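Local coordinates for protein ferredoxin (Mycobacterium smegmatis, PDB 2V2K) that transfers electrons in a wide variety of metabolic reactions as a seven-iron ferredoxin carrying two iron-sulfur clusters, at residues Y2-P7 with V51-Y56; D10-A15 with R30-H35; C24-A29 with G82-V87. All coordinates share one frame; numbering follows the deposited sequence.

A small ferredoxin shows how short strands can be wrapped round iron-sulfur clusters. Interactions 1 and 2, with centres about 9 Å apart, both line the cluster of chain D, and interactions 1 and 3, about 16 Å apart between centres, both reach that of chain C. The latter occupies the site expected by similarity to hold [4Fe-4S], although a three-iron cluster is present here. Between the clusters, I4 of interaction 1 touches I25 of interaction 3. Interactions 2 and 3, about 10 Å apart between centres, share the hairpin 25-27/32-34, through a probable hydrogen bond Y26 N to Y33 O (2.8 Å); K14 NZ also pairs with E27 OE2 at 2.9 Å.

Interaction 1. Residues Y2-P7 with V51-Y56; sequences YVIAEP and VEAIYY. With F3S (Fe3-s4 cluster), chain D; F3S (Fe3-s4 cluster), chain C.
Two tyrosines meet through different choices of first torsion: Y2 CG stands opposite the carbonyl carbon (chi1 -78°), whereas Y56 CG stands opposite the backbone N (chi1 176°). The result is an offset edge-to-face pair, with the edge of Y56 turned to the face of Y2, planes 60° apart and Y56 CD1 3.5 Å from Y2 CE2. Y56 CA lies over the same ring, a CH-pi contact, and the opposite face is taken by the cluster of chain C, whose S1 comes within 3.2 Å of Y2 CD2. The ring is thus sandwiched between backbone and inorganic sulfide.

Behind the tyrosines the backbones form an antiparallel ladder. V3 N binds Y55 O (2.8 Å) and Y55 N returns to V3 O (3.0 Å), making V3 and Y55 a hydrogen-bonded pair; A5 N prolongs the ladder to A53 O (2.9 Å). I4 and I54, a non-hydrogen-bonded pair, lie side by side, and I54 CG1 packs 3.9 Å from S3 of the chain D cluster. A53 CB reaches that sulfide too and also packs against P7 CB (4.0 Å), while V51 CG2 approaches S4. Apolar groups therefore line this flank.

Pairing the N-terminal strand, 2-4, with strand 54-56, which follows C49, by similarity a [3Fe-4S] ligand, is characteristic of the bacterial-type two-cluster ferredoxin fold. On the side of I4, strand 32-34 packs against the ladder through L32 and I34; on the side of V3, helix 67-73 lies against it, with N71 bonded to I4 O.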
loop_
_atom_site.group_PDB
_atom_site.type_symbol
_atom_site.label_atom_id
_atom_site.label_comp_id
_atom_site.label_asym_id
_atom_site.label_seq_id
_atom_site.Cartn_x
_atom_site.Cartn_y
_atom_site.Cartn_z
ATOM N N TYR A 2 2.467 -5.904 -6.711
ATOM C CA TYR A 2 1.921 -4.608 -7.019
ATOM C C TYR A 2 2.300 -3.638 -5.861
ATOM O O TYR A 2 2.711 -4.075 -4.771
ATOM C CB TYR A 2 0.401 -4.709 -7.240
ATOM C CG TYR A 2 0.032 -5.268 -8.608
ATOM C CD1 TYR A 2 -0.686 -4.503 -9.523
ATOM C CD2 TYR A 2 0.454 -6.535 -9.006
ATOM C CE1 TYR A 2 -1.017 -5.009 -10.783
ATOM C CE2 TYR A 2 0.129 -7.050 -10.264
ATOM C CZ TYR A 2 -0.609 -6.286 -11.141
ATOM O OH TYR A 2 -0.931 -6.789 -12.393
ATOM N N VAL A 3 2.198 -2.343 -6.144
ATOM C CA VAL A 3 2.709 -1.241 -5.300
ATOM C C VAL A 3 1.667 -0.115 -5.212
ATOM O O VAL A 3 1.122 0.305 -6.238
ATOM C CB VAL A 3 4.051 -0.675 -5.851
ATOM C CG1 VAL A 3 4.529 0.498 -5.009
ATOM C CG2 VAL A 3 5.091 -1.794 -5.908
ATOM N N ILE A 4 1.381 0.360 -3.992
ATOM C CA ILE A 4 0.583 1.574 -3.802
ATOM C C ILE A 4 1.546 2.782 -3.748
ATOM O O ILE A 4 2.499 2.808 -2.961
ATOM C CB ILE A 4 -0.325 1.477 -2.542
ATOM C CG1 ILE A 4 -1.216 0.220 -2.614
ATOM C CG2 ILE A 4 -1.171 2.738 -2.398
ATOM C CD1 ILE A 4 -2.200 0.038 -1.463
ATOM N N ALA A 5 1.260 3.780 -4.584
ATOM C CA ALA A 5 2.080 5.001 -4.713
ATOM C C ALA A 5 1.358 6.258 -4.141
ATOM O O ALA A 5 0.277 6.142 -3.519
ATOM C CB ALA A 5 2.460 5.207 -6.207
ATOM N N GLU A 6 1.944 7.441 -4.372
ATOM C CA GLU A 6 1.556 8.709 -3.697
ATOM C C GLU A 6 0.082 9.134 -3.740
ATOM O O GLU A 6 -0.385 9.727 -2.778
ATOM C CB GLU A 6 2.428 9.889 -4.192
ATOM C CG GLU A 6 2.344 11.153 -3.286
ATOM C CD GLU A 6 3.607 12.045 -3.315
ATOM O OE1 GLU A 6 4.732 11.569 -3.002
ATOM O OE2 GLU A 6 3.470 13.253 -3.611
ATOM N N PRO A 7 -0.669 8.819 -4.827
ATOM C CA PRO A 7 -2.085 9.227 -4.842
ATOM C C PRO A 7 -2.974 8.703 -3.721
ATOM O O PRO A 7 -3.984 9.337 -3.418
ATOM C CB PRO A 7 -2.586 8.738 -6.202
ATOM C CG PRO A 7 -1.359 8.652 -7.033
ATOM C CD PRO A 7 -0.292 8.171 -6.094
ATOM N N VAL A 51 -8.248 6.854 -7.713
ATOM C CA VAL A 51 -7.176 7.818 -7.960
ATOM C C VAL A 51 -5.939 7.200 -8.643
ATOM O O VAL A 51 -4.887 7.830 -8.719
ATOM C CB VAL A 51 -6.803 8.587 -6.652
ATOM C CG1 VAL A 51 -8.013 9.353 -6.118
ATOM C CG2 VAL A 51 -6.285 7.634 -5.574
ATOM N N GLU A 52 -6.085 5.990 -9.181
ATOM C CA GLU A 52 -4.998 5.260 -9.866
ATOM C C GLU A 52 -3.680 5.210 -9.064
ATOM O O GLU A 52 -2.605 5.510 -9.588
ATOM C CB GLU A 52 -4.786 5.807 -11.287
ATOM C CG GLU A 52 -4.040 4.859 -12.238
ATOM C CD GLU A 52 -4.263 5.176 -13.700
ATOM O OE1 GLU A 52 -5.315 4.771 -14.234
ATOM O OE2 GLU A 52 -3.384 5.817 -14.315
ATOM N N ALA A 53 -3.782 4.858 -7.785
ATOM C CA ALA A 53 -2.606 4.753 -6.899
ATOM C C ALA A 53 -1.808 3.466 -7.087
ATOM O O ALA A 53 -0.638 3.407 -6.715
ATOM C CB ALA A 53 -3.031 4.838 -5.434
ATOM N N ILE A 54 -2.449 2.439 -7.634
ATOM C CA ILE A 54 -1.883 1.088 -7.663
ATOM C C ILE A 54 -1.280 0.758 -9.022
ATOM O O ILE A 54 -1.924 0.977 -10.057
ATOM C CB ILE A 54 -2.925 -0.001 -7.301
ATOM C CG1 ILE A 54 -3.494 0.264 -5.916
ATOM C CG2 ILE A 54 -2.248 -1.345 -7.360
ATOM C CD1 ILE A 54 -4.510 -0.720 -5.426
ATOM N N TYR A 55 -0.034 0.255 -8.981
ATOM C CA TYR A 55 0.730 -0.154 -10.157
ATOM C C TYR A 55 1.449 -1.517 -9.985
ATOM O O TYR A 55 1.955 -1.854 -8.918
ATOM C CB TYR A 55 1.792 0.915 -10.479
ATOM C CG TYR A 55 1.235 2.263 -10.827
ATOM C CD1 TYR A 55 1.028 2.637 -12.153
ATOM C CD2 TYR A 55 0.901 3.172 -9.830
ATOM C CE1 TYR A 55 0.492 3.883 -12.473
ATOM C CE2 TYR A 55 0.375 4.415 -10.138
ATOM C CZ TYR A 55 0.162 4.763 -11.456
ATOM O OH TYR A 55 -0.346 6.018 -11.754
ATOM N N TYR A 56 1.553 -2.297 -11.054
ATOM C CA TYR A 56 2.468 -3.431 -11.021
ATOM C C TYR A 56 3.885 -2.868 -10.786
ATOM O O TYR A 56 4.232 -1.765 -11.284
ATOM C CB TYR A 56 2.381 -4.260 -12.326
ATOM C CG TYR A 56 3.368 -5.405 -12.411
ATOM C CD1 TYR A 56 3.345 -6.446 -11.491
ATOM C CD2 TYR A 56 4.343 -5.439 -13.415
ATOM C CE1 TYR A 56 4.260 -7.500 -11.560
ATOM C CE2 TYR A 56 5.246 -6.477 -13.492
ATOM C CZ TYR A 56 5.214 -7.507 -12.562
ATOM O OH TYR A 56 6.144 -8.537 -12.648
HETATM FE FE1 F3S D . -6.816 1.524 -2.132
HETATM FE FE3 F3S D . -5.586 3.800 -1.570
HETATM FE FE4 F3S D . -6.819 3.508 -3.896
HETATM S S1 F3S D . -6.722 2.662 -0.173
HETATM S S2 F3S D . -8.531 2.124 -3.495
HETATM S S3 F3S D . -5.046 2.388 -3.083
HETATM S S4 F3S D . -6.635 5.385 -2.575
HETATM FE FE1 F3S C . -1.436 -8.426 -5.067
HETATM FE FE3 F3S C . -3.516 -6.777 -5.762
HETATM FE FE4 F3S C . -3.870 -8.799 -4.008
HETATM S S1 F3S C . -1.950 -7.676 -7.151
HETATM S S2 F3S C . -2.453 -10.459 -4.722
HETATM S S3 F3S C . -2.484 -6.936 -3.704
HETATM S S4 F3S C . -5.357 -8.165 -5.673
#

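Interaction 2. Residues D10-A15 with R30-H35; sequences DVKDKA and RMLYIH. With F3S (Fe3-s4 cluster), chain D.
R30 and D10 open the contact with a side-on salt bridge. Bends at chi2 and chi3 (-60° and -63°) fold the arginine back on itself, so that NE meets D10 OD1 at 2.8 Å while NH2 meets D10 OD2 at 3.0 Å. Both oxygens are approached on their syn sides, and the two flat groups lie only 20° out of parallel. The main chain adds a third link, D10 N to R30 O at 2.9 Å. Outside the pair, L100 O binds R30 NH1 and Q103 N binds D10 OD2, tying the C-terminal tail to it.

M31 contributes mainly its backbone: its CA lies 3.7 Å from K12 CG. The lysine's aliphatic chain runs on across L32, the two side chains nearly at right angles, with K12 CG 3.7 Å from L32 CD1. L32 CD1 also lies 3.7 Å from S1 of the chain D cluster.

The methyls of L32 thus meet the cluster, with the K12 methylenes packed on L32, while K12 NZ ends on G28 O and E27, and K14 NZ on E27. K14 N, directed at S1 (3.3 Å), and D13 N, directed at S4 (3.5 Å), would be expected to stabilise the sulfides' negative charge, as backbone NH groups do in other ferredoxins.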
loop_
_atom_site.group_PDB
_atom_site.type_symbol
_atom_site.label_atom_id
_atom_site.label_comp_id
_atom_site.label_asym_id
_atom_site.label_seq_id
_atom_site.Cartn_x
_atom_site.Cartn_y
_atom_site.Cartn_z
ATOM N N ASP A 10 -3.449 10.225 2.244
ATOM C CA ASP A 10 -4.565 11.015 2.781
ATOM C C ASP A 10 -5.824 10.979 1.890
ATOM O O ASP A 10 -6.661 11.901 1.933
ATOM C CB ASP A 10 -4.128 12.462 3.066
ATOM C CG ASP A 10 -2.937 12.554 4.042
ATOM O OD1 ASP A 10 -2.690 11.611 4.843
ATOM O OD2 ASP A 10 -2.268 13.611 4.026
ATOM N N VAL A 11 -5.942 9.919 1.083
ATOM C CA VAL A 11 -7.167 9.618 0.344
ATOM C C VAL A 11 -7.754 8.318 0.900
ATOM O O VAL A 11 -8.878 8.306 1.402
ATOM C CB VAL A 11 -6.920 9.556 -1.197
ATOM C CG1 VAL A 11 -8.208 9.226 -1.969
ATOM C CG2 VAL A 11 -6.349 10.858 -1.671
ATOM N N LYS A 12 -6.993 7.229 0.816
ATOM C CA LYS A 12 -7.407 5.930 1.395
ATOM C C LYS A 12 -8.861 5.528 1.072
ATOM O O LYS A 12 -9.676 5.310 1.973
ATOM C CB LYS A 12 -7.148 5.898 2.905
ATOM C CG LYS A 12 -5.656 5.832 3.265
ATOM C CD LYS A 12 -5.345 6.248 4.696
ATOM C CE LYS A 12 -6.028 5.400 5.733
ATOM N NZ LYS A 12 -5.788 5.883 7.141
ATOM N N ASP A 13 -9.185 5.424 -0.218
ATOM C CA ASP A 13 -10.568 5.093 -0.614
ATOM C C ASP A 13 -11.004 3.700 -0.129
ATOM O O ASP A 13 -12.189 3.505 0.231
ATOM C CB ASP A 13 -10.726 5.194 -2.129
ATOM C CG ASP A 13 -12.133 4.920 -2.572
ATOM O OD1 ASP A 13 -12.981 5.835 -2.472
ATOM O OD2 ASP A 13 -12.395 3.797 -3.016
ATOM N N LYS A 14 -10.041 2.763 -0.153
ATOM C CA LYS A 14 -10.168 1.395 0.332
ATOM C C LYS A 14 -11.049 0.478 -0.552
ATOM O O LYS A 14 -11.447 -0.585 -0.127
ATOM C CB LYS A 14 -10.617 1.354 1.811
ATOM C CG LYS A 14 -9.618 1.923 2.798
ATOM C CD LYS A 14 -10.193 1.848 4.202
ATOM C CE LYS A 14 -9.631 2.897 5.140
ATOM N NZ LYS A 14 -9.975 2.575 6.579
ATOM N N ALA A 15 -11.295 0.863 -1.797
ATOM C CA ALA A 15 -11.940 -0.029 -2.754
ATOM C C ALA A 15 -11.103 -1.293 -3.005
ATOM O O ALA A 15 -11.641 -2.387 -3.202
ATOM C CB ALA A 15 -12.157 0.711 -4.060
ATOM N N ARG A 30 -1.296 7.081 6.993
ATOM C CA ARG A 30 -1.278 7.941 5.807
ATOM C C ARG A 30 -1.780 7.308 4.507
ATOM O O ARG A 30 -2.261 8.018 3.621
ATOM C CB ARG A 30 0.152 8.451 5.533
ATOM C CG ARG A 30 0.790 9.227 6.651
ATOM C CD ARG A 30 0.019 10.481 7.038
ATOM N NE ARG A 30 -0.086 11.501 5.984
ATOM C CZ ARG A 30 0.865 12.378 5.648
ATOM N NH1 ARG A 30 2.054 12.367 6.246
ATOM N NH2 ARG A 30 0.635 13.278 4.694
ATOM N N MET A 31 -1.610 5.999 4.373
ATOM C CA MET A 31 -1.980 5.279 3.134
ATOM C C MET A 31 -2.122 3.781 3.431
ATOM O O MET A 31 -1.924 3.353 4.570
ATOM C CB MET A 31 -0.948 5.522 1.997
ATOM C CG MET A 31 0.465 5.080 2.315
ATOM S SD MET A 31 1.688 5.524 1.054
ATOM C CE MET A 31 1.299 4.417 -0.293
ATOM N N LEU A 32 -2.531 3.018 2.411
ATOM C CA LEU A 32 -2.456 1.556 2.434
ATOM C C LEU A 32 -1.168 1.082 1.731
ATOM O O LEU A 32 -0.575 1.815 0.957
ATOM C CB LEU A 32 -3.687 0.911 1.800
ATOM C CG LEU A 32 -4.806 0.713 2.814
ATOM C CD1 LEU A 32 -5.324 2.097 3.243
ATOM C CD2 LEU A 32 -5.925 -0.165 2.268
ATOM N N TYR A 33 -0.757 -0.142 2.063
ATOM C CA TYR A 33 0.519 -0.748 1.644
ATOM C C TYR A 33 0.305 -2.210 1.250
ATOM O O TYR A 33 -0.371 -2.963 1.980
ATOM C CB TYR A 33 1.543 -0.676 2.782
ATOM C CG TYR A 33 1.822 0.718 3.354
ATOM C CD1 TYR A 33 1.002 1.286 4.346
ATOM C CD2 TYR A 33 2.904 1.454 2.910
ATOM C CE1 TYR A 33 1.278 2.566 4.869
ATOM C CE2 TYR A 33 3.184 2.728 3.420
ATOM C CZ TYR A 33 2.371 3.265 4.404
ATOM O OH TYR A 33 2.675 4.526 4.880
ATOM N N ILE A 34 0.828 -2.604 0.099
ATOM C CA ILE A 34 0.759 -4.012 -0.382
ATOM C C ILE A 34 1.976 -4.762 0.134
ATOM O O ILE A 34 3.128 -4.328 -0.096
ATOM C CB ILE A 34 0.684 -4.103 -1.921
ATOM C CG1 ILE A 34 -0.668 -3.538 -2.393
ATOM C CG2 ILE A 34 0.967 -5.545 -2.403
ATOM C CD1 ILE A 34 -0.852 -3.386 -3.904
ATOM N N HIS A 35 1.747 -5.882 0.821
ATOM C CA HIS A 35 2.867 -6.680 1.336
ATOM C C HIS A 35 3.533 -7.431 0.198
ATOM O O HIS A 35 2.898 -8.312 -0.388
ATOM C CB HIS A 35 2.379 -7.684 2.386
ATOM C CG HIS A 35 3.466 -8.204 3.254
ATOM N ND1 HIS A 35 4.684 -8.600 2.754
ATOM C CD2 HIS A 35 3.533 -8.381 4.595
ATOM C CE1 HIS A 35 5.462 -8.982 3.750
ATOM N NE2 HIS A 35 4.796 -8.840 4.878
HETATM FE FE1 F3S D . -6.816 1.524 -2.132
HETATM FE FE3 F3S D . -5.586 3.800 -1.570
HETATM FE FE4 F3S D . -6.819 3.508 -3.896
HETATM S S1 F3S D . -6.722 2.662 -0.173
HETATM S S2 F3S D . -8.531 2.124 -3.495
HETATM S S3 F3S D . -5.046 2.388 -3.083
HETATM S S4 F3S D . -6.635 5.385 -2.575
#

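Interaction 3. Residues C24-A29 with G82-V87; sequences CIYEGA and GGASKV. With F3S (Fe3-s4 cluster), chain C.
Y26 meets G83 through a hydrogen bond: G83 N gives its hydrogen to Y26 OH at 3.0 Å, along a bent path of 138°. The hydroxyl has a second partner in E38 OE1, and the other carboxylate oxygen of E38 binds G82 N, so phenol, carboxylate and the G82-G83 backbone form one polar network.

Contacts with the ring are apolar. A84 CB stands over one face of the Y26 ring, 3.8 Å from its centroid and 14° off the normal, a clear CH-pi arrangement. V87 CG2 comes instead to the edge, near the ring plane, 4.0 Å from Y26 CE1. A first torsion of -64° carries the ring alongside G82-G83 and the start of the helix. A84 CB also touches the main chain, lying 3.2 Å from I25 O.

The chain C cluster is met from the other side, by I25 of the strand, whose CD1 packs 3.8 Å from S3, and by C24 just before it, whose SG lies 3.5 Å from S3.

In the fold, strand 25-27 lies between a cluster and the long C-terminal extension. It pairs with strand 32-34, I25 packs on helix 15-19, and the weakly bonded helix 84-87 lies against one face and an edge of the Y26 ring, with F75 meeting that ring edge-to-face.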
loop_
_atom_site.group_PDB
_atom_site.type_symbol
_atom_site.label_atom_id
_atom_site.label_comp_id
_atom_site.label_asym_id
_atom_site.label_seq_id
_atom_site.Cartn_x
_atom_site.Cartn_y
_atom_site.Cartn_z
ATOM N N CYS A 24 -3.713 -9.009 1.448
ATOM C CA CYS A 24 -2.322 -8.514 1.713
ATOM C C CYS A 24 -2.128 -6.991 1.628
ATOM O O CYS A 24 -0.983 -6.515 1.552
ATOM C CB CYS A 24 -1.314 -9.195 0.793
ATOM S SG CYS A 24 -1.407 -8.663 -0.909
ATOM N N ILE A 25 -3.233 -6.228 1.684
ATOM C CA ILE A 25 -3.209 -4.779 1.597
ATOM C C ILE A 25 -3.553 -4.235 2.986
ATOM O O ILE A 25 -4.664 -4.404 3.462
ATOM C CB ILE A 25 -4.158 -4.198 0.506
ATOM C CG1 ILE A 25 -4.074 -5.011 -0.801
ATOM C CG2 ILE A 25 -3.790 -2.680 0.281
ATOM C CD1 ILE A 25 -4.780 -4.412 -2.029
ATOM N N TYR A 26 -2.552 -3.619 3.616
ATOM C CA TYR A 26 -2.589 -3.239 5.029
ATOM C C TYR A 26 -2.668 -1.725 5.203
ATOM O O TYR A 26 -2.064 -0.982 4.424
ATOM C CB TYR A 26 -1.355 -3.742 5.765
ATOM C CG TYR A 26 -1.173 -5.257 5.862
ATOM C CD1 TYR A 26 -1.281 -5.922 7.084
ATOM C CD2 TYR A 26 -0.862 -6.038 4.731
ATOM C CE1 TYR A 26 -1.081 -7.329 7.187
ATOM C CE2 TYR A 26 -0.652 -7.437 4.838
ATOM C CZ TYR A 26 -0.767 -8.066 6.063
ATOM O OH TYR A 26 -0.583 -9.439 6.159
ATOM N N GLU A 27 -3.360 -1.292 6.256
ATOM C CA GLU A 27 -3.625 0.136 6.461
ATOM C C GLU A 27 -2.673 0.815 7.456
ATOM O O GLU A 27 -2.543 0.365 8.592
ATOM C CB GLU A 27 -5.055 0.346 6.945
ATOM C CG GLU A 27 -5.483 1.807 6.921
ATOM C CD GLU A 27 -6.909 2.026 7.348
ATOM O OE1 GLU A 27 -7.636 1.026 7.561
ATOM O OE2 GLU A 27 -7.314 3.208 7.498
ATOM N N GLY A 28 -2.054 1.906 7.017
ATOM C CA GLY A 28 -1.276 2.800 7.889
ATOM C C GLY A 28 -2.087 4.063 8.192
ATOM O O GLY A 28 -3.233 4.195 7.771
ATOM N N ALA A 29 -1.479 4.989 8.925
ATOM C CA ALA A 29 -2.067 6.294 9.187
ATOM C C ALA A 29 -2.256 7.140 7.927
ATOM O O ALA A 29 -3.253 7.859 7.818
ATOM C CB ALA A 29 -1.198 7.054 10.192
ATOM N N GLY A 82 0.108 -12.482 7.336
ATOM C CA GLY A 82 -0.663 -13.390 6.505
ATOM C C GLY A 82 -2.135 -13.042 6.422
ATOM O O GLY A 82 -2.963 -13.927 6.157
ATOM N N GLY A 83 -2.462 -11.763 6.651
ATOM C CA GLY A 83 -3.829 -11.234 6.476
ATOM C C GLY A 83 -4.057 -9.915 7.216
ATOM O O GLY A 83 -3.910 -9.839 8.447
ATOM N N ALA A 84 -4.458 -8.887 6.470
ATOM C CA ALA A 84 -4.641 -7.547 7.021
ATOM C C ALA A 84 -5.848 -7.477 7.947
ATOM O O ALA A 84 -5.866 -6.674 8.886
ATOM C CB ALA A 84 -4.748 -6.508 5.881
ATOM N N SER A 85 -6.827 -8.349 7.726
ATOM C CA SER A 85 -8.110 -8.231 8.425
ATOM C C SER A 85 -7.971 -8.260 9.951
ATOM O O SER A 85 -8.657 -7.504 10.675
ATOM C CB SER A 85 -9.090 -9.316 7.951
ATOM O OG SER A 85 -10.388 -8.754 7.789
ATOM N N LYS A 86 -7.078 -9.113 10.443
ATOM C CA LYS A 86 -6.852 -9.267 11.865
ATOM C C LYS A 86 -5.937 -8.193 12.490
ATOM O O LYS A 86 -6.022 -7.927 13.698
ATOM C CB LYS A 86 -6.256 -10.649 12.139
ATOM C CG LYS A 86 -4.920 -10.937 11.418
ATOM C CD LYS A 86 -4.670 -12.445 11.429
ATOM C CE LYS A 86 -3.883 -12.919 10.239
ATOM N NZ LYS A 86 -4.151 -14.375 10.035
ATOM N N VAL A 87 -5.068 -7.603 11.675
ATOM C CA VAL A 87 -4.136 -6.551 12.097
ATOM C C VAL A 87 -4.835 -5.184 12.265
ATOM O O VAL A 87 -4.591 -4.458 13.244
ATOM C CB VAL A 87 -2.967 -6.424 11.065
ATOM C CG1 VAL A 87 -2.029 -5.306 11.423
ATOM C CG2 VAL A 87 -2.191 -7.750 10.980
HETATM FE FE1 F3S C . -1.436 -8.426 -5.067
HETATM FE FE3 F3S C . -3.516 -6.777 -5.762
HETATM FE FE4 F3S C . -3.870 -8.799 -4.008
HETATM S S1 F3S C . -1.950 -7.676 -7.151
HETATM S S2 F3S C . -2.453 -10.459 -4.722
HETATM S S3 F3S C . -2.484 -6.936 -3.704
HETATM S S4 F3S C . -5.357 -8.165 -5.673
#